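Local coordinates for protein CrmK (Actinoalloteichus sp. WH1-2216-6, PDB 5I1V) that acts as a flavoenzyme with covalently bound FAD in caerulomycin biosynthesis, probably oxidising a shunt product so that it can be recycled, at residues Gly105-Tyr108 and Arg109-Lys113; Ala282-Pro285 and Val286-Asp290; Ser462-Trp466 and His467-Tyr471; Gly139-Ser142 and Arg143-Leu147; Val7-Lys10 and Pro11-Arg15. All blocks are in the same frame, centred on the assembly; numbering follows the deposited sequence.

Contact 1: Gly105-Tyr108 and Arg109-Lys113; sequences GQIY and RVLYK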
loop_
_atom_site.group_PDB
_atom_site.type_symbol
_atom_site.label_atom_id
_atom_site.label_comp_id
_atom_site.label_asym_id
_atom_site.label_seq_id
_atom_site.Cartn_x
_atom_site.Cartn_y
_atom_site.Cartn_z
ATOM N N GLY A 105 0.741 8.269 -2.949
ATOM C CA GLY A 105 0.447 7.907 -1.539
ATOM C C GLY A 105 1.500 8.439 -0.582
ATOM O O GLY A 105 1.213 8.925 0.555
ATOM N N GLN A 106 2.724 8.308 -1.054
ATOM C CA GLN A 106 3.912 8.705 -0.375
ATOM C C GLN A 106 3.982 10.208 -0.258
ATOM O O GLN A 106 4.311 10.748 0.792
ATOM C CB GLN A 106 5.105 8.206 -1.200
ATOM C CG GLN A 106 6.457 8.757 -0.824
ATOM C CD GLN A 106 7.495 8.585 -1.935
ATOM O OE1 GLN A 106 7.279 7.868 -2.951
ATOM N NE2 GLN A 106 8.640 9.236 -1.747
ATOM N N ILE A 107 3.727 10.878 -1.376
ATOM C CA ILE A 107 3.703 12.310 -1.441
ATOM C C ILE A 107 2.691 12.832 -0.391
ATOM O O ILE A 107 3.006 13.748 0.405
ATOM C CB ILE A 107 3.300 12.798 -2.879
ATOM C CG1 ILE A 107 4.390 12.510 -3.911
ATOM C CG2 ILE A 107 3.084 14.286 -2.900
ATOM C CD1 ILE A 107 3.928 12.627 -5.352
ATOM N N TYR A 108 1.493 12.253 -0.347
ATOM C CA TYR A 108 0.492 12.785 0.553
ATOM C C TYR A 108 0.951 12.656 1.999
ATOM O O TYR A 108 0.748 13.577 2.805
ATOM C CB TYR A 108 -0.837 12.084 0.424
ATOM C CG TYR A 108 -1.579 12.303 -0.870
ATOM C CD1 TYR A 108 -1.373 13.434 -1.649
ATOM C CD2 TYR A 108 -2.534 11.369 -1.296
ATOM C CE1 TYR A 108 -2.075 13.614 -2.834
ATOM C CE2 TYR A 108 -3.249 11.554 -2.473
ATOM C CZ TYR A 108 -3.004 12.681 -3.235
ATOM O OH TYR A 108 -3.694 12.884 -4.403
ATOM N N ARG A 109 1.554 11.518 2.328
ATOM C CA ARG A 109 1.972 11.255 3.685
ATOM C C ARG A 109 3.061 12.210 4.086
ATOM O O ARG A 109 3.017 12.731 5.179
ATOM C CB ARG A 109 2.485 9.824 3.856
ATOM C CG ARG A 109 1.378 8.816 4.057
ATOM C CD ARG A 109 1.988 7.564 4.657
ATOM N NE ARG A 109 2.432 6.720 3.584
ATOM C CZ ARG A 109 1.753 5.668 3.132
ATOM N NH1 ARG A 109 0.595 5.296 3.689
ATOM N NH2 ARG A 109 2.249 4.968 2.115
ATOM N N VAL A 110 4.022 12.459 3.206
ATOM C CA VAL A 110 5.098 13.397 3.511
ATOM C C VAL A 110 4.601 14.843 3.699
ATOM O O VAL A 110 4.966 15.531 4.659
ATOM C CB VAL A 110 6.184 13.361 2.422
ATOM C CG1 VAL A 110 7.228 14.442 2.667
ATOM C CG2 VAL A 110 6.868 11.987 2.428
ATOM N N LEU A 111 3.835 15.326 2.736
ATOM C CA LEU A 111 3.299 16.676 2.756
ATOM C C LEU A 111 2.435 16.907 3.972
ATOM O O LEU A 111 2.589 17.924 4.651
ATOM C CB LEU A 111 2.479 16.986 1.514
ATOM C CG LEU A 111 3.291 17.129 0.243
ATOM C CD1 LEU A 111 2.416 17.675 -0.896
ATOM C CD2 LEU A 111 4.541 17.966 0.427
ATOM N N TYR A 112 1.577 15.955 4.288
ATOM C CA TYR A 112 0.634 16.143 5.312
ATOM C C TYR A 112 1.258 16.036 6.694
ATOM O O TYR A 112 1.080 16.918 7.499
ATOM C CB TYR A 112 -0.569 15.171 5.177
ATOM C CG TYR A 112 -1.617 15.606 6.159
ATOM C CD1 TYR A 112 -2.365 16.746 5.940
ATOM C CD2 TYR A 112 -1.756 14.953 7.388
ATOM C CE1 TYR A 112 -3.299 17.187 6.875
ATOM C CE2 TYR A 112 -2.679 15.384 8.326
ATOM C CZ TYR A 112 -3.458 16.478 8.083
ATOM O OH TYR A 112 -4.353 16.859 9.076
ATOM N N LYS A 113 2.018 14.993 6.978
ATOM C CA LYS A 113 2.530 14.839 8.335
ATOM C C LYS A 113 3.576 15.928 8.637
ATOM O O LYS A 113 3.612 16.481 9.724
ATOM C CB LYS A 113 3.091 13.456 8.572
ATOM C CG LYS A 113 2.034 12.357 8.491
ATOM C CD LYS A 113 2.572 11.026 8.949
ATOM C CE LYS A 113 1.627 9.908 8.588
ATOM N NZ LYS A 113 2.045 8.669 9.308
#

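Contact 2: Ala282-Pro285 and Val286-Asp290; sequences AQIP and VDVPD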
loop_
_atom_site.group_PDB
_atom_site.type_symbol
_atom_site.label_atom_id
_atom_site.label_comp_id
_atom_site.label_asym_id
_atom_site.label_seq_id
_atom_site.Cartn_x
_atom_site.Cartn_y
_atom_site.Cartn_z
ATOM N N ALA A 282 -19.255 8.384 -0.117
ATOM C CA ALA A 282 -19.418 9.814 -0.083
ATOM C C ALA A 282 -18.781 10.388 1.154
ATOM O O ALA A 282 -18.666 9.698 2.202
ATOM C CB ALA A 282 -20.878 10.189 -0.164
ATOM N N GLN A 283 -18.311 11.631 1.018
ATOM C CA GLN A 283 -17.629 12.310 2.081
ATOM C C GLN A 283 -17.913 13.774 1.994
ATOM O O GLN A 283 -18.126 14.290 0.930
ATOM C CB GLN A 283 -16.091 12.052 2.035
ATOM C CG GLN A 283 -15.413 12.586 0.789
ATOM C CD GLN A 283 -13.938 12.251 0.612
ATOM O OE1 GLN A 283 -13.538 11.122 0.622
ATOM N NE2 GLN A 283 -13.134 13.264 0.395
ATOM N N ILE A 284 -17.917 14.440 3.139
ATOM C CA ILE A 284 -18.146 15.870 3.237
ATOM C C ILE A 284 -17.395 16.362 4.453
ATOM O O ILE A 284 -17.409 15.722 5.488
ATOM C CB ILE A 284 -19.648 16.219 3.349
ATOM C CG1 ILE A 284 -19.893 17.722 3.171
ATOM C CG2 ILE A 284 -20.244 15.648 4.620
ATOM C CD1 ILE A 284 -21.371 18.144 3.136
ATOM N N PRO A 285 -16.684 17.476 4.319
ATOM C CA PRO A 285 -15.993 17.929 5.520
ATOM C C PRO A 285 -16.926 18.246 6.700
ATOM O O PRO A 285 -18.040 18.737 6.516
ATOM C CB PRO A 285 -15.283 19.202 5.060
ATOM C CG PRO A 285 -15.213 19.102 3.561
ATOM C CD PRO A 285 -16.472 18.367 3.177
ATOM N N VAL A 286 -16.448 17.977 7.907
ATOM C CA VAL A 286 -17.252 18.149 9.112
ATOM C C VAL A 286 -17.549 19.643 9.327
ATOM O O VAL A 286 -18.584 19.992 9.893
ATOM C CB VAL A 286 -16.521 17.533 10.336
ATOM C CG1 VAL A 286 -17.129 17.985 11.657
ATOM C CG2 VAL A 286 -16.550 16.015 10.246
ATOM N N ASP A 287 -16.656 20.510 8.849
ATOM C CA ASP A 287 -16.779 21.950 9.053
ATOM C C ASP A 287 -17.663 22.696 8.028
ATOM O O ASP A 287 -17.761 23.913 8.073
ATOM C CB ASP A 287 -15.392 22.607 9.148
ATOM C CG ASP A 287 -14.583 22.553 7.832
ATOM O OD1 ASP A 287 -14.822 21.687 6.962
ATOM O OD2 ASP A 287 -13.657 23.388 7.670
ATOM N N VAL A 288 -18.286 21.978 7.104
ATOM C CA VAL A 288 -19.250 22.592 6.185
ATOM C C VAL A 288 -20.504 22.902 7.002
ATOM O O VAL A 288 -20.884 22.110 7.838
ATOM C CB VAL A 288 -19.588 21.652 4.986
ATOM C CG1 VAL A 288 -20.859 22.087 4.251
ATOM C CG2 VAL A 288 -18.434 21.641 4.023
ATOM N N PRO A 289 -21.127 24.059 6.780
ATOM C CA PRO A 289 -22.421 24.293 7.431
ATOM C C PRO A 289 -23.452 23.162 7.251
ATOM O O PRO A 289 -23.802 22.819 6.119
ATOM C CB PRO A 289 -22.899 25.583 6.756
ATOM C CG PRO A 289 -21.633 26.320 6.398
ATOM C CD PRO A 289 -20.519 25.311 6.288
ATOM N N ASP A 290 -23.920 22.601 8.371
ATOM C CA ASP A 290 -24.933 21.536 8.410
ATOM C C ASP A 290 -24.491 20.246 7.693
ATOM O O ASP A 290 -25.309 19.543 7.077
ATOM C CB ASP A 290 -26.258 22.026 7.817
ATOM C CG ASP A 290 -26.736 23.315 8.471
ATOM O OD1 ASP A 290 -27.004 23.304 9.702
ATOM O OD2 ASP A 290 -26.812 24.336 7.753
#

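Contact 3: Ser462-Trp466 and His467-Tyr471; sequences SGVPW and HTIYY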
loop_
_atom_site.group_PDB
_atom_site.type_symbol
_atom_site.label_atom_id
_atom_site.label_comp_id
_atom_site.label_asym_id
_atom_site.label_seq_id
_atom_site.Cartn_x
_atom_site.Cartn_y
_atom_site.Cartn_z
ATOM N N SER A 462 -17.268 7.409 -35.191
ATOM C CA SER A 462 -17.813 8.770 -35.119
ATOM C C SER A 462 -17.189 9.760 -36.104
ATOM O O SER A 462 -17.688 10.869 -36.285
ATOM C CB SER A 462 -17.605 9.324 -33.707
ATOM O OG SER A 462 -16.299 9.853 -33.580
ATOM N N GLY A 463 -16.054 9.403 -36.677
ATOM C CA GLY A 463 -15.239 10.362 -37.423
ATOM C C GLY A 463 -14.478 11.383 -36.582
ATOM O O GLY A 463 -13.759 12.215 -37.124
ATOM N N VAL A 464 -14.596 11.322 -35.258
ATOM C CA VAL A 464 -13.867 12.260 -34.417
ATOM C C VAL A 464 -12.557 11.569 -33.971
ATOM O O VAL A 464 -12.593 10.447 -33.460
ATOM C CB VAL A 464 -14.739 12.762 -33.251
ATOM C CG1 VAL A 464 -13.924 13.582 -32.280
ATOM C CG2 VAL A 464 -15.880 13.635 -33.781
ATOM N N PRO A 465 -11.397 12.224 -34.190
ATOM C CA PRO A 465 -10.134 11.542 -33.914
ATOM C C PRO A 465 -9.883 11.414 -32.422
ATOM O O PRO A 465 -10.416 12.194 -31.657
ATOM C CB PRO A 465 -9.083 12.425 -34.594
ATOM C CG PRO A 465 -9.723 13.719 -34.842
ATOM C CD PRO A 465 -11.193 13.504 -34.882
ATOM N N TRP A 466 -9.094 10.419 -32.027
ATOM C CA TRP A 466 -8.720 10.225 -30.620
ATOM C C TRP A 466 -8.262 11.543 -30.001
ATOM O O TRP A 466 -8.670 11.872 -28.907
ATOM C CB TRP A 466 -7.641 9.133 -30.450
ATOM C CG TRP A 466 -6.302 9.459 -31.105
ATOM C CD1 TRP A 466 -5.947 9.203 -32.395
ATOM C CD2 TRP A 466 -5.193 10.129 -30.514
ATOM N NE1 TRP A 466 -4.696 9.667 -32.634
ATOM C CE2 TRP A 466 -4.207 10.253 -31.502
ATOM C CE3 TRP A 466 -4.937 10.644 -29.241
ATOM C CZ2 TRP A 466 -2.976 10.850 -31.266
ATOM C CZ3 TRP A 466 -3.705 11.267 -29.008
ATOM C CH2 TRP A 466 -2.747 11.362 -30.019
ATOM N N HIS A 467 -7.453 12.317 -30.693
ATOM C CA HIS A 467 -6.860 13.488 -30.021
ATOM C C HIS A 467 -7.845 14.634 -29.693
ATOM O O HIS A 467 -7.657 15.393 -28.754
ATOM C CB HIS A 467 -5.641 14.007 -30.773
ATOM C CG HIS A 467 -5.849 14.137 -32.244
ATOM N ND1 HIS A 467 -6.512 15.205 -32.802
ATOM C CD2 HIS A 467 -5.494 13.329 -33.274
ATOM C CE1 HIS A 467 -6.516 15.071 -34.117
ATOM N NE2 HIS A 467 -5.901 13.945 -34.425
ATOM N N THR A 468 -8.891 14.775 -30.485
ATOM C CA THR A 468 -9.963 15.666 -30.107
ATOM C C THR A 468 -10.701 15.267 -28.858
ATOM O O THR A 468 -11.047 16.123 -28.020
ATOM C CB THR A 468 -10.950 15.745 -31.267
ATOM O OG1 THR A 468 -10.200 16.223 -32.383
ATOM C CG2 THR A 468 -12.117 16.648 -30.906
ATOM N N ILE A 469 -10.952 13.969 -28.739
ATOM C CA ILE A 469 -11.644 13.432 -27.609
ATOM C C ILE A 469 -10.861 13.659 -26.300
ATOM O O ILE A 469 -11.465 13.917 -25.274
ATOM C CB ILE A 469 -11.932 11.944 -27.800
ATOM C CG1 ILE A 469 -12.952 11.786 -28.925
ATOM C CG2 ILE A 469 -12.502 11.361 -26.517
ATOM C CD1 ILE A 469 -12.985 10.421 -29.544
ATOM N N TYR A 470 -9.525 13.557 -26.358
ATOM C CA TYR A 470 -8.697 13.699 -25.139
ATOM C C TYR A 470 -8.259 15.125 -24.859
ATOM O O TYR A 470 -8.056 15.504 -23.703
ATOM C CB TYR A 470 -7.435 12.817 -25.248
ATOM C CG TYR A 470 -7.703 11.367 -25.082
ATOM C CD1 TYR A 470 -8.116 10.875 -23.861
ATOM C CD2 TYR A 470 -7.526 10.458 -26.142
ATOM C CE1 TYR A 470 -8.343 9.541 -23.679
ATOM C CE2 TYR A 470 -7.773 9.117 -25.974
ATOM C CZ TYR A 470 -8.168 8.665 -24.721
ATOM O OH TYR A 470 -8.453 7.353 -24.462
ATOM N N TYR A 471 -8.106 15.936 -25.912
ATOM C CA TYR A 471 -7.495 17.252 -25.748
ATOM C C TYR A 471 -8.426 18.459 -26.094
ATOM O O TYR A 471 -8.052 19.626 -25.973
ATOM C CB TYR A 471 -6.204 17.293 -26.560
ATOM C CG TYR A 471 -5.103 16.378 -26.111
ATOM C CD1 TYR A 471 -4.496 16.563 -24.884
ATOM C CD2 TYR A 471 -4.643 15.352 -26.902
ATOM C CE1 TYR A 471 -3.456 15.745 -24.457
ATOM C CE2 TYR A 471 -3.636 14.522 -26.473
ATOM C CZ TYR A 471 -3.017 14.749 -25.259
ATOM O OH TYR A 471 -1.981 13.969 -24.780
#

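Contact 4: Gly139-Ser142 and Arg143-Leu147; sequences GPLS and RLLGL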
loop_
_atom_site.group_PDB
_atom_site.type_symbol
_atom_site.label_atom_id
_atom_site.label_comp_id
_atom_site.label_asym_id
_atom_site.label_seq_id
_atom_site.Cartn_x
_atom_site.Cartn_y
_atom_site.Cartn_z
ATOM N N GLY A 139 -8.596 14.229 -8.083
ATOM C CA GLY A 139 -9.116 13.318 -7.107
ATOM C C GLY A 139 -10.155 13.915 -6.186
ATOM O O GLY A 139 -10.803 14.903 -6.530
ATOM N N PRO A 140 -10.388 13.253 -5.046
ATOM C CA PRO A 140 -11.531 13.607 -4.201
ATOM C C PRO A 140 -11.567 15.031 -3.722
ATOM O O PRO A 140 -12.650 15.546 -3.456
ATOM C CB PRO A 140 -11.432 12.628 -3.029
ATOM C CG PRO A 140 -10.797 11.431 -3.613
ATOM C CD PRO A 140 -9.825 11.947 -4.657
ATOM N N LEU A 141 -10.431 15.701 -3.610
ATOM C CA LEU A 141 -10.458 17.094 -3.185
ATOM C C LEU A 141 -10.555 18.067 -4.382
ATOM O O LEU A 141 -10.507 19.274 -4.176
ATOM C CB LEU A 141 -9.214 17.448 -2.347
ATOM C CG LEU A 141 -9.027 16.686 -1.007
ATOM C CD1 LEU A 141 -7.776 17.119 -0.233
ATOM C CD2 LEU A 141 -10.254 16.936 -0.141
ATOM N N SER A 142 -10.687 17.577 -5.608
ATOM C CA SER A 142 -10.637 18.524 -6.747
ATOM C C SER A 142 -11.832 19.505 -6.731
ATOM O O SER A 142 -11.672 20.634 -7.134
ATOM C CB SER A 142 -10.553 17.793 -8.084
ATOM O OG SER A 142 -9.281 17.158 -8.214
ATOM N N ARG A 143 -13.027 19.077 -6.291
ATOM C CA ARG A 143 -14.129 20.064 -6.139
ATOM C C ARG A 143 -13.806 21.280 -5.285
ATOM O O ARG A 143 -14.240 22.385 -5.585
ATOM C CB ARG A 143 -15.411 19.374 -5.663
ATOM C CG ARG A 143 -15.933 18.552 -6.785
ATOM C CD ARG A 143 -16.775 17.407 -6.334
ATOM N NE ARG A 143 -17.975 17.797 -5.599
ATOM C CZ ARG A 143 -19.165 18.059 -6.150
ATOM N NH1 ARG A 143 -19.333 18.064 -7.475
ATOM N NH2 ARG A 143 -20.195 18.351 -5.357
ATOM N N LEU A 144 -13.013 21.064 -4.255
ATOM C CA LEU A 144 -12.612 22.104 -3.336
ATOM C C LEU A 144 -11.333 22.791 -3.770
ATOM O O LEU A 144 -11.211 23.987 -3.564
ATOM C CB LEU A 144 -12.423 21.537 -1.925
ATOM C CG LEU A 144 -13.761 21.147 -1.268
ATOM C CD1 LEU A 144 -13.567 20.287 -0.024
ATOM C CD2 LEU A 144 -14.626 22.364 -0.945
ATOM N N LEU A 145 -10.396 22.055 -4.368
ATOM C CA LEU A 145 -9.018 22.565 -4.611
ATOM C C LEU A 145 -8.558 22.673 -6.067
ATOM O O LEU A 145 -7.515 23.283 -6.347
ATOM C CB LEU A 145 -8.010 21.666 -3.879
ATOM C CG LEU A 145 -8.159 21.622 -2.353
ATOM C CD1 LEU A 145 -7.068 20.762 -1.690
ATOM C CD2 LEU A 145 -8.151 23.031 -1.780
ATOM N N GLY A 146 -9.303 22.073 -6.982
ATOM C CA GLY A 146 -8.916 22.019 -8.356
ATOM C C GLY A 146 -8.119 20.777 -8.758
ATOM O O GLY A 146 -8.235 19.710 -8.135
ATOM N N LEU A 147 -7.291 20.940 -9.789
ATOM C CA LEU A 147 -6.459 19.864 -10.310
ATOM C C LEU A 147 -5.051 20.002 -9.816
ATOM O O LEU A 147 -4.614 21.096 -9.436
ATOM C CB LEU A 147 -6.464 19.889 -11.827
ATOM C CG LEU A 147 -7.842 19.804 -12.440
ATOM C CD1 LEU A 147 -7.759 19.864 -13.951
ATOM C CD2 LEU A 147 -8.572 18.531 -12.052
HETATM O O HOH W 1 -13.810 16.392 -6.030
HETATM O O HOH W 2 -13.668 18.013 -2.826
#

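Contact 5: Val7-Lys10 and Pro11-Arg15; sequences VTVK and PDDHR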
loop_
_atom_site.group_PDB
_atom_site.type_symbol
_atom_site.label_atom_id
_atom_site.label_comp_id
_atom_site.label_asym_id
_atom_site.label_seq_id
_atom_site.Cartn_x
_atom_site.Cartn_y
_atom_site.Cartn_z
ATOM N N VAL A 7 21.924 2.131 -12.427
ATOM C CA VAL A 7 21.857 0.668 -12.642
ATOM C C VAL A 7 21.408 0.295 -14.037
ATOM O O VAL A 7 20.528 0.934 -14.595
ATOM C CB VAL A 7 20.953 0.032 -11.571
ATOM C CG1 VAL A 7 20.899 -1.448 -11.800
ATOM C CG2 VAL A 7 21.552 0.322 -10.196
ATOM N N THR A 8 22.036 -0.726 -14.634
ATOM C CA THR A 8 21.624 -1.241 -15.897
ATOM C C THR A 8 21.185 -2.675 -15.667
ATOM O O THR A 8 21.914 -3.460 -15.084
ATOM C CB THR A 8 22.741 -1.179 -16.953
ATOM O OG1 THR A 8 23.055 0.190 -17.224
ATOM C CG2 THR A 8 22.302 -1.836 -18.244
ATOM N N VAL A 9 19.989 -2.996 -16.088
ATOM C CA VAL A 9 19.447 -4.334 -15.925
ATOM C C VAL A 9 19.131 -4.979 -17.280
ATOM O O VAL A 9 18.167 -4.585 -17.949
ATOM C CB VAL A 9 18.193 -4.306 -15.034
ATOM C CG1 VAL A 9 17.604 -5.696 -14.896
ATOM C CG2 VAL A 9 18.520 -3.733 -13.649
ATOM N N LYS A 10 19.925 -5.998 -17.652
ATOM C CA LYS A 10 19.730 -6.767 -18.896
ATOM C C LYS A 10 19.061 -8.072 -18.535
ATOM O O LYS A 10 18.947 -8.386 -17.356
ATOM C CB LYS A 10 21.096 -7.032 -19.574
ATOM C CG LYS A 10 21.855 -5.728 -19.873
ATOM C CD LYS A 10 22.820 -5.838 -21.035
ATOM C CE LYS A 10 23.415 -4.484 -21.388
ATOM N NZ LYS A 10 24.645 -4.258 -20.568
ATOM N N PRO A 11 18.604 -8.855 -19.540
ATOM C CA PRO A 11 17.846 -10.076 -19.241
ATOM C C PRO A 11 18.571 -11.118 -18.408
ATOM O O PRO A 11 17.928 -11.972 -17.813
ATOM C CB PRO A 11 17.506 -10.617 -20.620
ATOM C CG PRO A 11 17.511 -9.438 -21.528
ATOM C CD PRO A 11 18.509 -8.475 -20.959
ATOM N N ASP A 12 19.885 -11.025 -18.306
ATOM C CA ASP A 12 20.606 -11.974 -17.471
ATOM C C ASP A 12 20.525 -11.644 -15.975
ATOM O O ASP A 12 20.879 -12.460 -15.158
ATOM C CB ASP A 12 22.049 -12.143 -17.937
ATOM C CG ASP A 12 22.913 -10.911 -17.717
ATOM O OD1 ASP A 12 22.408 -9.772 -17.528
ATOM O OD2 ASP A 12 24.136 -11.101 -17.764
ATOM N N ASP A 13 20.009 -10.465 -15.627
ATOM C CA ASP A 13 19.835 -10.058 -14.243
ATOM C C ASP A 13 18.466 -10.505 -13.749
ATOM O O ASP A 13 17.431 -10.395 -14.444
ATOM C CB ASP A 13 20.025 -8.541 -14.158
ATOM C CG ASP A 13 20.051 -8.030 -12.740
ATOM O OD1 ASP A 13 19.074 -8.236 -11.986
ATOM O OD2 ASP A 13 21.052 -7.414 -12.379
ATOM N N HIS A 14 18.434 -11.020 -12.529
ATOM C CA HIS A 14 17.158 -11.516 -11.954
ATOM C C HIS A 14 16.102 -10.453 -11.857
ATOM O O HIS A 14 14.905 -10.720 -11.914
ATOM C CB HIS A 14 17.368 -12.127 -10.563
ATOM C CG HIS A 14 18.051 -13.461 -10.579
ATOM N ND1 HIS A 14 18.689 -13.983 -9.469
ATOM C CD2 HIS A 14 18.206 -14.377 -11.567
ATOM C CE1 HIS A 14 19.200 -15.162 -9.772
ATOM N NE2 HIS A 14 18.921 -15.427 -11.038
ATOM N N ARG A 15 16.546 -9.214 -11.769
ATOM C CA ARG A 15 15.601 -8.104 -11.694
ATOM C C ARG A 15 14.807 -7.832 -12.969
ATOM O O ARG A 15 13.762 -7.162 -12.927
ATOM C CB ARG A 15 16.364 -6.823 -11.316
ATOM C CG ARG A 15 16.784 -6.777 -9.882
ATOM C CD ARG A 15 17.651 -5.578 -9.643
ATOM N NE ARG A 15 18.959 -5.750 -10.227
ATOM C CZ ARG A 15 19.990 -4.947 -9.966
ATOM N NH1 ARG A 15 19.849 -3.890 -9.165
ATOM N NH2 ARG A 15 21.159 -5.182 -10.537
HETATM O O HOH W 3 22.305 -6.765 -16.323
#

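Contact 1: Gly105-Tyr108 and Arg109-Lys113
R109 meets G105 one turn back along helix 104-115, both through its backbone and through its charged end. R109 N donates to G105 O at 3.2 Å, and a bend at the third side-chain torsion (-88°) folds the guanidinium back until that same oxygen lies 3.8 Å above one of its faces, near the rim. Glycine at 105 probably leaves the returning arginine room; a CB there would stand about 4.2 Å from R109 NH2, close but not in collision. V110 comes next: its N bonds to Q106 O at 3.0 Å, and its CG2 branch, beside the backbone N, rests against that oxygen at 3.3 Å. L111 makes the straightest of the four bonds between the segments, N to I107 O at 2.9 Å with 173° at the hydrogen; its CD1 runs alongside CG2 of I107 (4.0 Å), two branched aliphatics pointing the same way. Y112 N reaches Y108 O at 2.9 Å, continuing the run of i to i+4 bonds, which K113 N to R109 O carries on. K113 O accepts from R15 NH1 of the second subunit. I107 and L111 pack on strand 95-99, I107 and V110 on V87 of strand 87-90. Y108, a few ångströms from the FAD-binding H132, bonds through OH to G122 O, whereas the Y112 ring meets W319 of helix 319-326, so the helix lies between the sheet of the FAD domain and that neighbour.

Contact 2: Ala282-Pro285 and Val286-Asp290
The flat carboxylate of D287 meets the puckered ring of P285 at the rim of the ring: D287 OD1 comes within 3.2 Å of P285 CB. Over one face of the same ring stands V288, whose CG2 lies 3.9 Å from P285 CD and crosses the proline at a slant. D287 turns back toward the proline because its CG sits between the backbone N and the carbonyl carbon (chi1 67°). The backbone supplies the reason for these approaches. P285 to V288 form a type I beta turn, closed by a weak bond from V288 N to P285 O at 3.3 Å, and the reversal carries V288 back over the end of the strand. Its other methyl, CG1, anti to the backbone N, meets I284 CD1 at 4.1 Å, the two side chains crossing at about a right angle. Valine suits this place because its two branches serve two partners at once, and the extended isoleucine is long enough to reach the turn. D287, exposed, can keep its charge at the surface. I284 and V286 bond through their backbones to H224 and S222 of strand 222-231, while I284 also rests on R294 and M295 of helix 291-303. The turn takes the chain from strand 277-285 of the large antiparallel sheet into the helix packed against it, with D290 at the N-cap position, though its side chain makes no capping bond.

Contact 3: Ser462-Trp466 and His467-Tyr471
H467 leans on both its predecessors: P465 CB lies over one face of the imidazole, 3.8 Å from its centroid, while an edge of the imidazole points at the face of the W466 five-membered ring. This is a T-shaped pair, with centroids 5.0 Å apart and planes at 84°; Y475 also stacks on the imidazole. Both W466 and H467 place CG between the backbone N and the carbonyl carbon (chi1 64° and 47°), which is uncommon in a helix and here turns the indole under its successor, so that H467 CB makes a CH-pi contact 3.7 Å from the centroid of the six-membered ring. Tryptophan suits its place: one broad face takes both CB and ring edge, and the indole stacks with F495. With an alanine in place of W466, the H467 ring would probably lose the face it leans on and F495 its stacking partner. V464 CG1 packs on T468 CB and I469 CG1 (3.9 Å). Y470, bonded through OH to D451 N, lies about 6 Å from the side chain of the FAD-binding Y446. W466 O takes Y470 N at 3.2 Å, but the bonds from T468 and I469 to the N-cap carbonyl of P465 are weak, so packing probably contributes much at the first turn.

Contact 4: Gly139-Ser142 and Arg143-Leu147
S142 and G146 open and close a single short helix, 142-145, entered through a type I beta turn from G139 to S142 and left at a glycine with positive phi. The compact side is the one where S142 turns back on this exit. S142 N closes the turn on G139 O, and S142 O receives G146 N at 2.8 Å. L141 O accepts L145 N at 2.8 Å, nearly in line with the carbonyl bond, and a weaker bond from L144 N. L141 and L145 run side by side, pointing the same way, with their CD1 atoms 4.0 Å apart. Leucine suits both places through this aliphatic contact, and L141 packs on W319 as well. Glycine suits position 146, because at its backbone angles a CB would jam against the preceding carbonyl. Another flank holds two waters: one accepts from R143 N at 2.8 Å and lies near P140 O; the other donates to P140 O and weakly accepts from L144 N. R143, buried, gives its guanidinium to the carbonyl oxygens of Y380 and N254. S142 lies beside the FAD-binding Y138, and its hydroxyl joins the two ends of the motif: with OG beside the backbone N (chi1 -69°), it accepts from G139 N at 3.0 Å and donates to G146 O at 2.8 Å.

Contact 5: Val7-Lys10 and Pro11-Arg15
A first torsion of 178° sends V9 CG1 against both CB of D13 (3.8 Å) and CB of R15, and a bend at the third torsion of R15 (-73°) folds the guanidinium back so that V9 CG2 lies over one of its faces. V7 CG1 meets the group obliquely, 3.7 Å from R15 NH1. Against the edge of the same guanidinium comes the carboxylate of D13, gripped side-on: R15 NE meets OD1 at 3.0 Å and NH2 meets OD2 at 2.9 Å in a salt bridge. OD1 also accepts R15 N at 2.7 Å through its anti lone pair, a capping bond at the entry to helix 15-19. D13 is also the last residue of a type I beta turn, K10 to D13, closed by D13 N to K10 O at 2.9 Å; P11, with its fixed phi, suits the second position. A water joins K10 N (2.8 Å) to D12 OD1 along the turn. An asparagine in place of D13 would probably leave the arginine without a charged mate and its guanidinium freer to rotate. The beta-branched valines suit the extended backbone of strand 7-9, which pairs antiparallel with strand 33-36, and V9 gives the flat cation an apolar cover. NH1 of R15 goes to K113 O of the second subunit.

In the fold
Along the chain the order is contact 5, 1, 4, 2, 3. Contacts 1 and 4 both belong to the FAD-binding domain, their centres 16 Å apart and their nearest atoms about 6 Å. Contact 4 touches contact 2, where L144 CD1 packs on P285 CG and P140 on Q283, so helix 142-145 abuts the end of strand 277-285 of the large antiparallel sheet. Contact 3, in the berberine-like region, lies about 36 Å from contact 1 (centres), on the opposite side of the chain's centre. Contacts 1, 3 and 4 each come within about 7 to 9 Å of the FAD, whereas contact 5, about 30 Å from the centre of the chain, is peripheral. Its R15 bonds to K113 O of contact 1 on the other copy, joining the two subunits.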